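Local coordinates for protein latency-associated nuclear antigen (Murid herpesvirus 4, PDB 4BLG) that probably binds viral DNA as a dimer through this C-terminal domain of a nuclear protein linked to herpesvirus latency, at residues Q13-H18 and H55-S60; V41-T46 and R101-Y106; P48-K53 and K109-V114; L71-V74 and T78-C81; T35-A40 and H62-P67. All blocks are in the same frame, centred on the assembly; numbering follows the deposited sequence.

Interaction 1 of 5, residues Q13-H18 and H55-S60; sequences QGMRRH and HKCIQS. With PO4 (phosphate ion), chain E.
M15 and R16 close over C57, packing helix 13-22 against the C-terminal end of helix 48-57. The domain has the β-α-β-β-α-β order known from the EBNA1 and papillomavirus E2 DNA-binding domains. Helix 13-22 is an extra N-terminal element laid against that core. The two backbones come close at R16 and C57, where the CA atoms are 5.5 Å apart.

The M15 side chain runs past the cysteine step by step. Its CB is 3.9 Å from C57 SG. CG leaves anti to the backbone N (chi1 176°) and keeps to the same neighbour, 4.1 Å from C57 CB. The rest of the chain is extended. SD is again 4.1 Å from C57 CB, and CE goes beyond the cysteine to pack on Y106 of helix 93-110. The methionine therefore joins three helices.

R16 comes to the cysteine from the next position along the helix. Only its aliphatic base takes part: CG is 3.7 Å from C57 SG. The chain then bends at chi3 (-73°). Q13 CA lies over the rim of one guanidinium face, and NH2 makes a weak hydrogen bond to K11 O. The contact across C57 is thus apolar and buried, while the charge stays outside it.

A phosphate ion, probably from the crystallisation liquor, sits at the start of helix 13-22. K53 and Y106 also bind it, which is consistent with an anion-binding surface. Within this contact its O2 accepts a nearly straight hydrogen bond from M15 N, 2.7 Å long with an N-H...O angle of 172°.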
# COMPACT_ATOMS: atom_id res chain seq x y z
N GLN A 13 -5.63 22.47 -10.10
CA GLN A 13 -6.19 22.44 -11.44
C GLN A 13 -5.07 22.24 -12.45
O GLN A 13 -5.26 21.54 -13.43
CB GLN A 13 -6.94 23.73 -11.76
CG GLN A 13 -7.47 23.77 -13.17
CD GLN A 13 -8.11 25.09 -13.51
OE1 GLN A 13 -9.27 25.33 -13.19
NE2 GLN A 13 -7.35 25.97 -14.15
N GLY A 14 -3.92 22.85 -12.20
CA GLY A 14 -2.78 22.73 -13.09
C GLY A 14 -2.32 21.29 -13.26
O GLY A 14 -2.31 20.73 -14.35
N MET A 15 -1.95 20.65 -12.16
CA MET A 15 -1.51 19.27 -12.28
C MET A 15 -2.61 18.37 -12.85
O MET A 15 -2.33 17.47 -13.63
CB MET A 15 -1.04 18.73 -10.94
CG MET A 15 -0.66 17.26 -11.04
SD MET A 15 0.28 16.66 -9.65
CE MET A 15 1.10 15.26 -10.42
N ARG A 16 -3.86 18.63 -12.48
CA ARG A 16 -4.97 17.81 -12.96
C ARG A 16 -5.09 17.87 -14.48
O ARG A 16 -5.16 16.84 -15.18
CB ARG A 16 -6.28 18.24 -12.29
CG ARG A 16 -6.45 17.67 -10.88
CD ARG A 16 -7.81 17.97 -10.26
NE ARG A 16 -7.96 19.37 -9.86
CZ ARG A 16 -8.66 20.29 -10.52
NH1 ARG A 16 -9.31 19.99 -11.64
NH2 ARG A 16 -8.72 21.52 -10.05
N ARG A 17 -5.07 19.08 -15.01
CA ARG A 17 -5.25 19.28 -16.43
C ARG A 17 -4.07 18.64 -17.15
O ARG A 17 -4.24 17.99 -18.18
CB ARG A 17 -5.40 20.77 -16.76
CG ARG A 17 -6.72 21.37 -16.28
CD ARG A 17 -6.86 22.86 -16.60
NE ARG A 17 -8.25 23.29 -16.50
CZ ARG A 17 -8.72 24.47 -16.90
NH1 ARG A 17 -7.91 25.38 -17.45
NH2 ARG A 17 -10.01 24.74 -16.77
N HIS A 18 -2.89 18.79 -16.56
CA HIS A 18 -1.70 18.23 -17.16
C HIS A 18 -1.90 16.74 -17.37
O HIS A 18 -1.75 16.24 -18.48
CB HIS A 18 -0.46 18.47 -16.31
CG HIS A 18 0.73 17.69 -16.77
ND1 HIS A 18 1.50 18.07 -17.86
CD2 HIS A 18 1.26 16.53 -16.33
CE1 HIS A 18 2.46 17.19 -18.05
NE2 HIS A 18 2.34 16.24 -17.13
N HIS A 55 -2.65 13.13 -4.01
CA HIS A 55 -3.83 12.39 -3.61
C HIS A 55 -5.08 12.99 -4.25
O HIS A 55 -5.92 12.25 -4.76
CB HIS A 55 -3.99 12.39 -2.10
CG HIS A 55 -5.37 12.04 -1.65
ND1 HIS A 55 -5.86 10.75 -1.72
CD2 HIS A 55 -6.36 12.80 -1.15
CE1 HIS A 55 -7.11 10.74 -1.27
NE2 HIS A 55 -7.43 11.97 -0.91
N LYS A 56 -5.22 14.31 -4.21
CA LYS A 56 -6.39 14.93 -4.83
C LYS A 56 -6.28 14.82 -6.37
O LYS A 56 -7.29 14.73 -7.06
CB LYS A 56 -6.62 16.39 -4.37
CG LYS A 56 -6.92 16.62 -2.84
CD LYS A 56 -8.39 16.41 -2.37
CE LYS A 56 -8.50 16.65 -0.85
NZ LYS A 56 -9.31 15.67 -0.06
N CYS A 57 -5.06 14.79 -6.90
CA CYS A 57 -4.86 14.80 -8.36
C CYS A 57 -4.87 13.44 -9.08
O CYS A 57 -5.41 13.34 -10.18
CB CYS A 57 -3.56 15.53 -8.70
SG CYS A 57 -3.66 17.29 -8.41
N ILE A 58 -4.27 12.42 -8.49
CA ILE A 58 -4.18 11.11 -9.15
C ILE A 58 -5.45 10.31 -8.87
O ILE A 58 -5.45 9.33 -8.10
CB ILE A 58 -2.92 10.34 -8.71
CG1 ILE A 58 -1.68 11.18 -9.03
CG2 ILE A 58 -2.83 9.00 -9.43
CD1 ILE A 58 -0.40 10.66 -8.39
N GLN A 59 -6.53 10.75 -9.51
CA GLN A 59 -7.85 10.16 -9.36
C GLN A 59 -8.58 10.22 -10.69
O GLN A 59 -8.52 11.22 -11.40
CB GLN A 59 -8.66 10.94 -8.32
CG GLN A 59 -8.04 11.01 -6.94
CD GLN A 59 -8.06 9.69 -6.20
OE1 GLN A 59 -8.49 8.66 -6.73
NE2 GLN A 59 -7.58 9.70 -4.96
N SER A 60 -9.27 9.14 -11.02
CA SER A 60 -10.11 9.09 -12.21
C SER A 60 -10.90 7.79 -12.18
O SER A 60 -10.95 7.09 -11.17
CB SER A 60 -9.28 9.16 -13.48
OG SER A 60 -8.62 7.92 -13.71
P PO4 E . -0.70 22.98 -9.74
O1 PO4 E . 0.63 22.27 -9.86
O2 PO4 E . -1.82 21.97 -9.84
O3 PO4 E . -0.77 23.69 -8.41
O4 PO4 E . -0.83 23.99 -10.86

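Interaction 2 of 5, residues V41-T46 and R101-Y106. With PO4 (phosphate ion), chain E.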
# COMPACT_ATOMS: atom_id res chain seq x y z
N VAL A 41 0.87 2.11 -8.27
CA VAL A 41 2.13 2.77 -8.07
C VAL A 41 2.12 3.33 -6.66
O VAL A 41 1.18 4.04 -6.27
CB VAL A 41 2.37 3.90 -9.08
CG1 VAL A 41 3.77 4.49 -8.89
CG2 VAL A 41 2.20 3.39 -10.51
N MET A 42 3.13 2.99 -5.89
CA MET A 42 3.36 3.66 -4.62
C MET A 42 4.16 4.92 -4.88
O MET A 42 5.30 4.85 -5.35
CB MET A 42 4.12 2.75 -3.65
CG MET A 42 4.36 3.40 -2.29
SD MET A 42 5.23 2.33 -1.14
CE MET A 42 3.90 1.25 -0.63
N PHE A 43 3.56 6.07 -4.57
CA PHE A 43 4.28 7.33 -4.62
C PHE A 43 4.64 7.70 -3.20
O PHE A 43 3.77 7.72 -2.34
CB PHE A 43 3.43 8.44 -5.25
CG PHE A 43 3.14 8.23 -6.70
CD1 PHE A 43 4.12 8.45 -7.67
CD2 PHE A 43 1.88 7.83 -7.12
CE1 PHE A 43 3.86 8.25 -9.01
CE2 PHE A 43 1.60 7.63 -8.45
CZ PHE A 43 2.59 7.84 -9.41
N SER A 44 5.91 8.00 -2.95
CA SER A 44 6.39 8.26 -1.61
C SER A 44 7.26 9.51 -1.56
O SER A 44 7.81 9.96 -2.57
CB SER A 44 7.17 7.06 -1.10
OG SER A 44 8.26 6.77 -1.95
N SER A 45 7.40 10.06 -0.36
CA SER A 45 8.11 11.31 -0.17
C SER A 45 8.10 11.67 1.30
O SER A 45 7.19 11.30 2.02
CB SER A 45 7.42 12.40 -0.98
OG SER A 45 7.79 13.68 -0.51
N THR A 46 9.11 12.41 1.75
CA THR A 46 9.18 12.86 3.14
C THR A 46 8.34 14.12 3.34
O THR A 46 8.23 14.63 4.47
CB THR A 46 10.62 13.18 3.57
OG1 THR A 46 11.16 14.20 2.73
CG2 THR A 46 11.50 11.93 3.49
N ARG A 101 5.26 6.92 -15.32
CA ARG A 101 5.99 7.75 -16.27
C ARG A 101 5.46 9.18 -16.29
O ARG A 101 6.24 10.14 -16.26
CB ARG A 101 5.89 7.17 -17.68
CG ARG A 101 6.69 7.94 -18.73
CD ARG A 101 6.69 7.16 -20.04
NE ARG A 101 7.41 5.92 -19.79
CZ ARG A 101 6.92 4.69 -19.94
NH1 ARG A 101 5.70 4.47 -20.42
NH2 ARG A 101 7.67 3.66 -19.62
N VAL A 102 4.14 9.31 -16.36
CA VAL A 102 3.51 10.61 -16.49
C VAL A 102 3.69 11.43 -15.21
O VAL A 102 4.15 12.57 -15.25
CB VAL A 102 2.01 10.45 -16.79
CG1 VAL A 102 1.28 11.77 -16.60
CG2 VAL A 102 1.82 9.92 -18.20
N VAL A 103 3.34 10.81 -14.08
CA VAL A 103 3.38 11.51 -12.81
C VAL A 103 4.81 11.98 -12.53
O VAL A 103 5.00 13.11 -12.12
CB VAL A 103 2.87 10.63 -11.65
CG1 VAL A 103 3.06 11.35 -10.32
CG2 VAL A 103 1.40 10.29 -11.86
N LEU A 104 5.79 11.13 -12.78
CA LEU A 104 7.18 11.46 -12.45
C LEU A 104 7.83 12.42 -13.45
O LEU A 104 8.79 13.11 -13.10
CB LEU A 104 8.03 10.20 -12.31
CG LEU A 104 7.75 9.29 -11.11
CD1 LEU A 104 8.79 8.17 -11.07
CD2 LEU A 104 7.76 10.06 -9.80
N ALA A 105 7.35 12.46 -14.68
CA ALA A 105 7.82 13.51 -15.59
C ALA A 105 7.43 14.86 -15.02
O ALA A 105 8.25 15.78 -14.95
CB ALA A 105 7.24 13.33 -16.98
N TYR A 106 6.18 15.00 -14.59
CA TYR A 106 5.77 16.25 -13.94
C TYR A 106 6.60 16.54 -12.67
O TYR A 106 7.19 17.62 -12.53
CB TYR A 106 4.27 16.21 -13.62
CG TYR A 106 3.67 17.53 -13.16
CD1 TYR A 106 3.64 17.87 -11.81
CD2 TYR A 106 3.13 18.43 -14.07
CE1 TYR A 106 3.09 19.07 -11.39
CE2 TYR A 106 2.58 19.63 -13.65
CZ TYR A 106 2.56 19.94 -12.30
OH TYR A 106 2.02 21.13 -11.87
P PO4 E . -0.70 22.98 -9.74
O1 PO4 E . 0.63 22.27 -9.86
O2 PO4 E . -1.82 21.97 -9.84
O3 PO4 E . -0.77 23.69 -8.41
O4 PO4 E . -0.83 23.99 -10.86
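Sheet-on-helix packing brings F43 of strand 39-45 against V103 and L104 of helix 93-110. The backbones stay well apart. The nearest CA atoms, of F43 and V103, are 9.2 Å from each other, and the side chains fill the interval.

F43 and V103 reach out from opposite directions and meet at the far end of the ring. F43 CE1 is 3.5 Å from V103 CG1. F43 CZ is 3.6 Å from V103 CB and 3.7 Å from V103 CG2. Both valine methyls take part, and CG1 approaches the ring obliquely. L104 CD2 is more distant, 4.4 Å from F43 CE1, and lies at the ring edge. V41 CG1, from two residues earlier on the same strand, lies over the rim of one ring face.

In the βαββαβ fold shared with EBNA1 and E2, strand 39-45 is an inner strand of the sheet. It pairs with strands 84-90 and 115-122. F43 points to the helical side and also touches I58 and L54. M42 and S44 point to the other side, where they pack on P126 of the second subunit.

A polar contact of the helix lies away from this buried patch. The Y106 ring packs against H18 and Y110. With CG anti to the backbone N (chi1 -170°), the ring carries its hydroxyl out to the phosphate ion. The hydroxyl donates a hydrogen bond to O1, with Y106 OH and O1 2.7 Å apart. That oxygen lies near the plane of the tyrosine ring, at its edge.

Interaction 3 of 5, residues P48-K53 and K109-V114; sequences PYTLNK and KYHSSV. With PO4 (phosphate ion), chain C; PO4 (phosphate ion), chain E.
T50 and H111 run alongside each other, pointing opposite ways, and the K53 chain lies roughly perpendicular to the histidine. Between them the two residues of helix 48-57 frame the imidazole that follows helix 93-110. T50 CG2 is 3.5 Å from H111 ND1 and comes to the ring obliquely. The same methyl also rests 3.6 Å from V114 CG2, in the buried part of the contact.

K53 is extended from its first torsion (chi1 -175°) to its tip. This carries NZ to the ring edge, where a weak hydrogen bond of 3.3 Å joins K53 NZ to H111 NE2. The ammonium also donates to O1 of one phosphate ion, a contact modelled very short and so of doubtful length.

The other nitrogen of the ring serves a second phosphate. H111 ND1 donates to its O3 over 2.8 Å, at an angle of 153°. Each ring nitrogen thus has its own partner, a pattern consistent with a proton on ND1. T50 OG1 donates to O2 of this second phosphate at 2.5 Å. The threonine's two branches thus do different work, the hydroxyl polar and the methyl apolar. S113 N donates to O4, whose place is less sure, and H47 ND1 binds the ion as well.

The type I turn from H111 to V114 brings S113 to the anion. Both ions probably came from the crystallisation liquor. Helix 48-57 corresponds to the recognition helix of E2, so these sites are consistent with a DNA-binding surface.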
# COMPACT_ATOMS: atom_id res chain seq x y z
N PRO A 48 4.72 15.51 3.30
CA PRO A 48 3.32 15.04 3.26
C PRO A 48 2.40 15.97 2.46
O PRO A 48 1.36 15.54 1.95
CB PRO A 48 2.92 15.00 4.74
CG PRO A 48 3.82 15.98 5.42
CD PRO A 48 5.12 15.97 4.65
N TYR A 49 2.76 17.24 2.37
CA TYR A 49 1.92 18.23 1.70
C TYR A 49 1.86 17.97 0.19
O TYR A 49 0.81 18.03 -0.45
CB TYR A 49 2.41 19.65 2.01
CG TYR A 49 3.91 19.88 1.88
CD1 TYR A 49 4.77 19.60 2.93
CD2 TYR A 49 4.47 20.40 0.71
CE1 TYR A 49 6.13 19.80 2.84
CE2 TYR A 49 5.83 20.61 0.60
CZ TYR A 49 6.66 20.32 1.67
OH TYR A 49 8.02 20.51 1.58
N THR A 50 3.01 17.62 -0.35
CA THR A 50 3.12 17.22 -1.74
C THR A 50 2.27 15.99 -2.03
O THR A 50 1.54 15.95 -3.02
CB THR A 50 4.59 16.96 -2.04
OG1 THR A 50 5.32 18.17 -1.79
CG2 THR A 50 4.80 16.51 -3.49
N LEU A 51 2.35 14.98 -1.16
CA LEU A 51 1.54 13.79 -1.37
C LEU A 51 0.03 14.08 -1.21
O LEU A 51 -0.78 13.45 -1.87
CB LEU A 51 2.00 12.63 -0.47
CG LEU A 51 3.39 12.06 -0.77
CD1 LEU A 51 3.67 10.83 0.09
CD2 LEU A 51 3.57 11.71 -2.24
N ASN A 52 -0.35 15.04 -0.38
CA ASN A 52 -1.75 15.44 -0.35
C ASN A 52 -2.15 15.98 -1.73
O ASN A 52 -3.24 15.68 -2.23
CB ASN A 52 -2.03 16.51 0.72
CG ASN A 52 -2.02 15.94 2.13
OD1 ASN A 52 -1.32 16.45 3.00
ND2 ASN A 52 -2.81 14.89 2.36
N LYS A 53 -1.28 16.77 -2.34
CA LYS A 53 -1.54 17.22 -3.71
C LYS A 53 -1.79 16.03 -4.63
O LYS A 53 -2.81 15.99 -5.33
CB LYS A 53 -0.39 18.06 -4.26
CG LYS A 53 -0.66 18.67 -5.64
CD LYS A 53 0.53 19.52 -6.10
CE LYS A 53 0.44 19.94 -7.57
NZ LYS A 53 1.30 21.13 -7.89
N LYS A 109 10.26 17.93 -12.39
CA LYS A 109 10.47 19.37 -12.50
C LYS A 109 9.93 20.10 -11.28
O LYS A 109 10.56 21.03 -10.79
CB LYS A 109 9.77 19.93 -13.74
CG LYS A 109 10.29 19.40 -15.04
CD LYS A 109 11.62 20.06 -15.41
CE LYS A 109 12.25 19.41 -16.62
NZ LYS A 109 13.73 19.32 -16.46
N TYR A 110 8.75 19.69 -10.82
CA TYR A 110 8.03 20.45 -9.80
C TYR A 110 7.96 19.81 -8.40
O TYR A 110 7.54 20.47 -7.45
CB TYR A 110 6.63 20.76 -10.32
CG TYR A 110 6.73 21.45 -11.65
CD1 TYR A 110 7.36 22.68 -11.75
CD2 TYR A 110 6.26 20.86 -12.81
CE1 TYR A 110 7.49 23.32 -12.95
CE2 TYR A 110 6.39 21.49 -14.02
CZ TYR A 110 7.01 22.72 -14.09
OH TYR A 110 7.15 23.37 -15.29
N HIS A 111 8.38 18.56 -8.28
CA HIS A 111 8.34 17.87 -6.98
C HIS A 111 9.41 16.80 -6.91
O HIS A 111 9.10 15.61 -6.90
CB HIS A 111 6.99 17.20 -6.77
CG HIS A 111 5.84 18.15 -6.75
ND1 HIS A 111 5.64 19.08 -5.75
CD2 HIS A 111 4.81 18.31 -7.62
CE1 HIS A 111 4.55 19.77 -6.00
NE2 HIS A 111 4.02 19.33 -7.13
N SER A 112 10.66 17.24 -6.84
CA SER A 112 11.80 16.34 -6.88
C SER A 112 11.86 15.38 -5.69
O SER A 112 12.61 14.40 -5.71
CB SER A 112 13.09 17.15 -6.94
OG SER A 112 13.12 18.09 -5.89
N SER A 113 11.09 15.66 -4.64
CA SER A 113 11.06 14.77 -3.47
C SER A 113 10.29 13.47 -3.72
O SER A 113 10.36 12.54 -2.92
CB SER A 113 10.41 15.48 -2.28
OG SER A 113 9.00 15.28 -2.30
N VAL A 114 9.52 13.42 -4.81
CA VAL A 114 8.59 12.32 -5.00
C VAL A 114 9.23 11.14 -5.73
O VAL A 114 9.92 11.32 -6.73
CB VAL A 114 7.34 12.78 -5.77
CG1 VAL A 114 6.47 11.60 -6.15
CG2 VAL A 114 6.54 13.77 -4.94
P PO4 C . 8.68 18.62 -3.29
O1 PO4 C . 9.87 19.30 -2.68
O2 PO4 C . 7.81 18.11 -2.17
O3 PO4 C . 7.91 19.61 -4.12
O4 PO4 C . 9.12 17.43 -4.12
P PO4 E . -0.70 22.98 -9.74
O1 PO4 E . 0.63 22.27 -9.86
O2 PO4 E . -1.82 21.97 -9.84
O3 PO4 E . -0.77 23.69 -8.41
O4 PO4 E . -0.83 23.99 -10.86

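Interaction 4 of 5, residues L71-V74 and T78-C81; sequences LPLV and TQQC
L73 and Q79 meet across the long loop that joins strands 64-70 and 84-90. The contact lies about 21 Å from the centre of the chain (centre to centre), where the loop projects from the sheet.

The main contact is van der Waals. The two side chains lie at a slant to each other, and one methyl of the leucine does the touching. L73 CD2 rests 3.5 Å from Q79 CD and 4.1 Å from Q79 CG. The same methyl is 4.2 Å from C81 O. The glutamine CG stands between the backbone N and the carbonyl carbon (chi1 59°), and the chain is then extended (chi2 178°). These two torsions swing the amide group back across the loop toward L73 and V74.

Backbone hydrogen bonding holds the base of the loop, where L71 pairs with T83.

Packing between subunits supplies the rest. L71 touches F89 of the second subunit, P72 touches L64 of it, V74 touches L127 of that subunit and Q79 touches its P128. The loop thus packs on the second subunit as well as on itself.

Within the loop, the part of the contact that can be relied on is a leucine methyl against the glutamine chain. A methyl against a polar amide group gives a weak, short-range and undirected attraction. By itself such a contact would fix little of the loop's geometry.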
# COMPACT_ATOMS: atom_id res chain seq x y z
N LEU A 71 5.03 5.23 5.96
CA LEU A 71 5.75 3.97 5.98
C LEU A 71 6.36 3.75 7.37
O LEU A 71 6.69 4.69 8.07
CB LEU A 71 6.85 3.96 4.92
CG LEU A 71 6.37 4.03 3.48
CD1 LEU A 71 7.55 4.15 2.52
CD2 LEU A 71 5.52 2.82 3.13
N PRO A 72 6.49 2.48 7.77
CA PRO A 72 7.13 2.26 9.07
C PRO A 72 8.63 2.52 9.00
O PRO A 72 9.25 2.29 7.96
CB PRO A 72 6.86 0.79 9.35
CG PRO A 72 6.71 0.17 8.01
CD PRO A 72 6.14 1.22 7.10
N LEU A 73 9.20 3.00 10.10
CA LEU A 73 10.64 3.17 10.21
C LEU A 73 11.35 1.83 10.22
O LEU A 73 10.85 0.85 10.77
CB LEU A 73 10.97 3.92 11.50
CG LEU A 73 10.54 5.38 11.48
CD1 LEU A 73 10.80 6.02 12.83
CD2 LEU A 73 11.27 6.13 10.37
N VAL A 74 12.53 1.80 9.61
CA VAL A 74 13.36 0.61 9.60
C VAL A 74 14.35 0.66 10.75
O VAL A 74 15.19 1.57 10.81
CB VAL A 74 14.13 0.47 8.29
CG1 VAL A 74 14.95 -0.81 8.29
CG2 VAL A 74 13.18 0.50 7.11
N THR A 78 19.55 5.51 9.52
CA THR A 78 19.92 6.90 9.75
C THR A 78 19.01 7.86 8.98
O THR A 78 19.46 8.55 8.07
CB THR A 78 21.39 7.14 9.33
OG1 THR A 78 21.48 7.30 7.91
CG2 THR A 78 22.26 5.96 9.75
N GLN A 79 17.72 7.88 9.34
CA GLN A 79 16.78 8.78 8.68
C GLN A 79 16.11 9.75 9.66
O GLN A 79 16.12 10.96 9.44
CB GLN A 79 15.72 7.99 7.90
CG GLN A 79 14.88 7.03 8.73
CD GLN A 79 13.81 6.33 7.91
OE1 GLN A 79 13.24 6.91 6.98
NE2 GLN A 79 13.55 5.06 8.23
N GLN A 80 15.53 9.21 10.73
CA GLN A 80 14.76 10.02 11.67
C GLN A 80 13.80 10.95 10.94
O GLN A 80 13.41 12.00 11.45
CB GLN A 80 15.70 10.84 12.56
CG GLN A 80 15.38 10.76 14.05
CD GLN A 80 16.40 11.49 14.90
OE1 GLN A 80 17.37 12.04 14.39
NE2 GLN A 80 16.19 11.48 16.22
N CYS A 81 13.40 10.54 9.76
CA CYS A 81 12.46 11.29 8.99
C CYS A 81 11.43 10.33 8.49
O CYS A 81 11.77 9.38 7.81
CB CYS A 81 13.18 11.87 7.80
SG CYS A 81 12.41 13.36 7.22

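Interaction 5 of 5, residues T35-A40 and H62-P67; sequences THFKSA and HVLSTP
The backbones of F37 and H62 are closest here, with CA atoms 9.0 Å apart, which is too far for direct strand pairing. A single aromatic side chain spans the interval.

The F37 and L64 side chains are roughly perpendicular. The outer end of the ring does the touching: F37 CZ is 3.6 Å from L64 CD1 and 4.0 Å from L64 CG. The leucine methyl comes obliquely to the ring. F37 CE2 is also 4.1 Å from H62 O, and this carbonyl oxygen lies near the ring plane, at the edge. L64 carries its CG beside the backbone N (chi1 -47°), and from there its methyl reaches the phenylalanine.

In the antiparallel sheet of this EBNA1-like and E2-like fold, strand 84-90 runs between strands 39-45 and 64-70. F37, near the start of strand 39-45, therefore reaches past that middle strand to strand 64-70, an edge strand within this chain. It packs on F89 of strand 84-90 as it does so, and on L127 near the C terminus.

T66 and P67 touch the second subunit, at its C70 and S69. In E2 and EBNA1 the sheets of two subunits form a dimeric β-barrel, and these contacts are consistent with that arrangement. T66 OG1 donates a hydrogen bond to P67 O, 2.9 Å long, with the donor tilted 24° from the carbonyl plane. S65 OG bonds to I58 O, tying the strand to the turn after helix 48-57.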
# COMPACT_ATOMS: atom_id res chain seq x y z
N THR A 35 -12.37 -4.01 -14.25
CA THR A 35 -13.04 -5.01 -13.43
C THR A 35 -12.20 -5.33 -12.21
O THR A 35 -12.74 -5.52 -11.12
CB THR A 35 -13.29 -6.27 -14.24
OG1 THR A 35 -14.09 -5.95 -15.37
CG2 THR A 35 -14.00 -7.33 -13.38
N HIS A 36 -10.88 -5.39 -12.40
CA HIS A 36 -9.95 -5.67 -11.30
C HIS A 36 -8.73 -4.77 -11.40
O HIS A 36 -8.31 -4.37 -12.49
CB HIS A 36 -9.50 -7.13 -11.33
CG HIS A 36 -10.61 -8.12 -11.16
ND1 HIS A 36 -11.56 -8.00 -10.16
CD2 HIS A 36 -10.92 -9.24 -11.85
CE1 HIS A 36 -12.41 -9.01 -10.25
NE2 HIS A 36 -12.05 -9.77 -11.27
N PHE A 37 -8.16 -4.44 -10.24
CA PHE A 37 -6.96 -3.63 -10.16
C PHE A 37 -5.79 -4.52 -9.73
O PHE A 37 -5.61 -4.78 -8.55
CB PHE A 37 -7.15 -2.52 -9.14
CG PHE A 37 -8.17 -1.50 -9.53
CD1 PHE A 37 -9.52 -1.73 -9.29
CD2 PHE A 37 -7.80 -0.33 -10.17
CE1 PHE A 37 -10.47 -0.80 -9.66
CE2 PHE A 37 -8.75 0.61 -10.54
CZ PHE A 37 -10.09 0.37 -10.29
N LYS A 38 -5.01 -4.98 -10.70
CA LYS A 38 -3.91 -5.90 -10.42
C LYS A 38 -2.62 -5.18 -10.03
O LYS A 38 -1.71 -5.78 -9.47
CB LYS A 38 -3.64 -6.82 -11.62
CG LYS A 38 -4.80 -7.73 -11.97
CD LYS A 38 -4.45 -8.68 -13.12
CE LYS A 38 -5.47 -9.81 -13.23
NZ LYS A 38 -4.95 -10.98 -14.00
N SER A 39 -2.55 -3.88 -10.32
CA SER A 39 -1.33 -3.13 -10.06
C SER A 39 -1.57 -1.78 -9.39
O SER A 39 -2.71 -1.32 -9.25
CB SER A 39 -0.56 -2.90 -11.34
OG SER A 39 -0.38 -4.09 -12.06
N ALA A 40 -0.48 -1.16 -8.97
CA ALA A 40 -0.54 0.16 -8.40
C ALA A 40 0.82 0.81 -8.52
O ALA A 40 1.81 0.15 -8.84
CB ALA A 40 -0.97 0.09 -6.95
N HIS A 62 -10.08 5.23 -13.88
CA HIS A 62 -9.15 4.13 -14.07
C HIS A 62 -7.95 4.17 -13.13
O HIS A 62 -7.10 3.29 -13.16
CB HIS A 62 -8.67 4.09 -15.52
CG HIS A 62 -9.74 3.72 -16.50
ND1 HIS A 62 -10.86 4.50 -16.71
CD2 HIS A 62 -9.86 2.66 -17.33
CE1 HIS A 62 -11.62 3.93 -17.62
NE2 HIS A 62 -11.04 2.81 -18.01
N VAL A 63 -7.89 5.21 -12.30
CA VAL A 63 -6.82 5.36 -11.32
C VAL A 63 -7.47 5.78 -10.02
O VAL A 63 -8.14 6.80 -9.98
CB VAL A 63 -5.81 6.47 -11.71
CG1 VAL A 63 -4.54 6.33 -10.88
CG2 VAL A 63 -5.49 6.42 -13.19
N LEU A 64 -7.28 4.98 -8.97
CA LEU A 64 -7.83 5.32 -7.67
C LEU A 64 -6.70 5.38 -6.66
O LEU A 64 -5.89 4.47 -6.57
CB LEU A 64 -8.85 4.27 -7.24
CG LEU A 64 -9.89 3.88 -8.30
CD1 LEU A 64 -10.80 2.80 -7.75
CD2 LEU A 64 -10.71 5.07 -8.76
N SER A 65 -6.65 6.47 -5.90
CA SER A 65 -5.58 6.63 -4.93
C SER A 65 -6.08 6.68 -3.49
O SER A 65 -7.12 7.26 -3.19
CB SER A 65 -4.75 7.87 -5.23
OG SER A 65 -4.07 7.74 -6.46
N THR A 66 -5.31 6.04 -2.63
CA THR A 66 -5.56 6.05 -1.20
C THR A 66 -5.24 7.43 -0.64
O THR A 66 -4.57 8.23 -1.29
CB THR A 66 -4.63 5.07 -0.50
OG1 THR A 66 -3.28 5.51 -0.69
CG2 THR A 66 -4.79 3.69 -1.07
N PRO A 67 -5.72 7.71 0.58
CA PRO A 67 -5.20 8.88 1.28
C PRO A 67 -3.72 8.70 1.57
O PRO A 67 -3.17 7.61 1.33
CB PRO A 67 -6.01 8.92 2.58
CG PRO A 67 -6.75 7.63 2.65
CD PRO A 67 -6.86 7.09 1.27

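Overall arrangement
From the N terminus, helix 13-22 is the first element to be fastened: interaction 1 closes a loop from it to the end of helix 48-57. Interaction 5 opens inside that loop and closes beyond it, on strand 64-70. Interactions 2 and 3 open next, on strand 39-45 and helix 48-57, and close near the end of helix 93-110. Interactions 1, 5, 2 and 3 all cross one another, so sheet and helices are interlocked. Interaction 4 is different. It is a short loop nested inside interactions 2 and 3, and comes after 1 and 5. Interactions 1, 2 and 3 share one phosphate ion; interactions 2, 4 and 5 touch the second subunit.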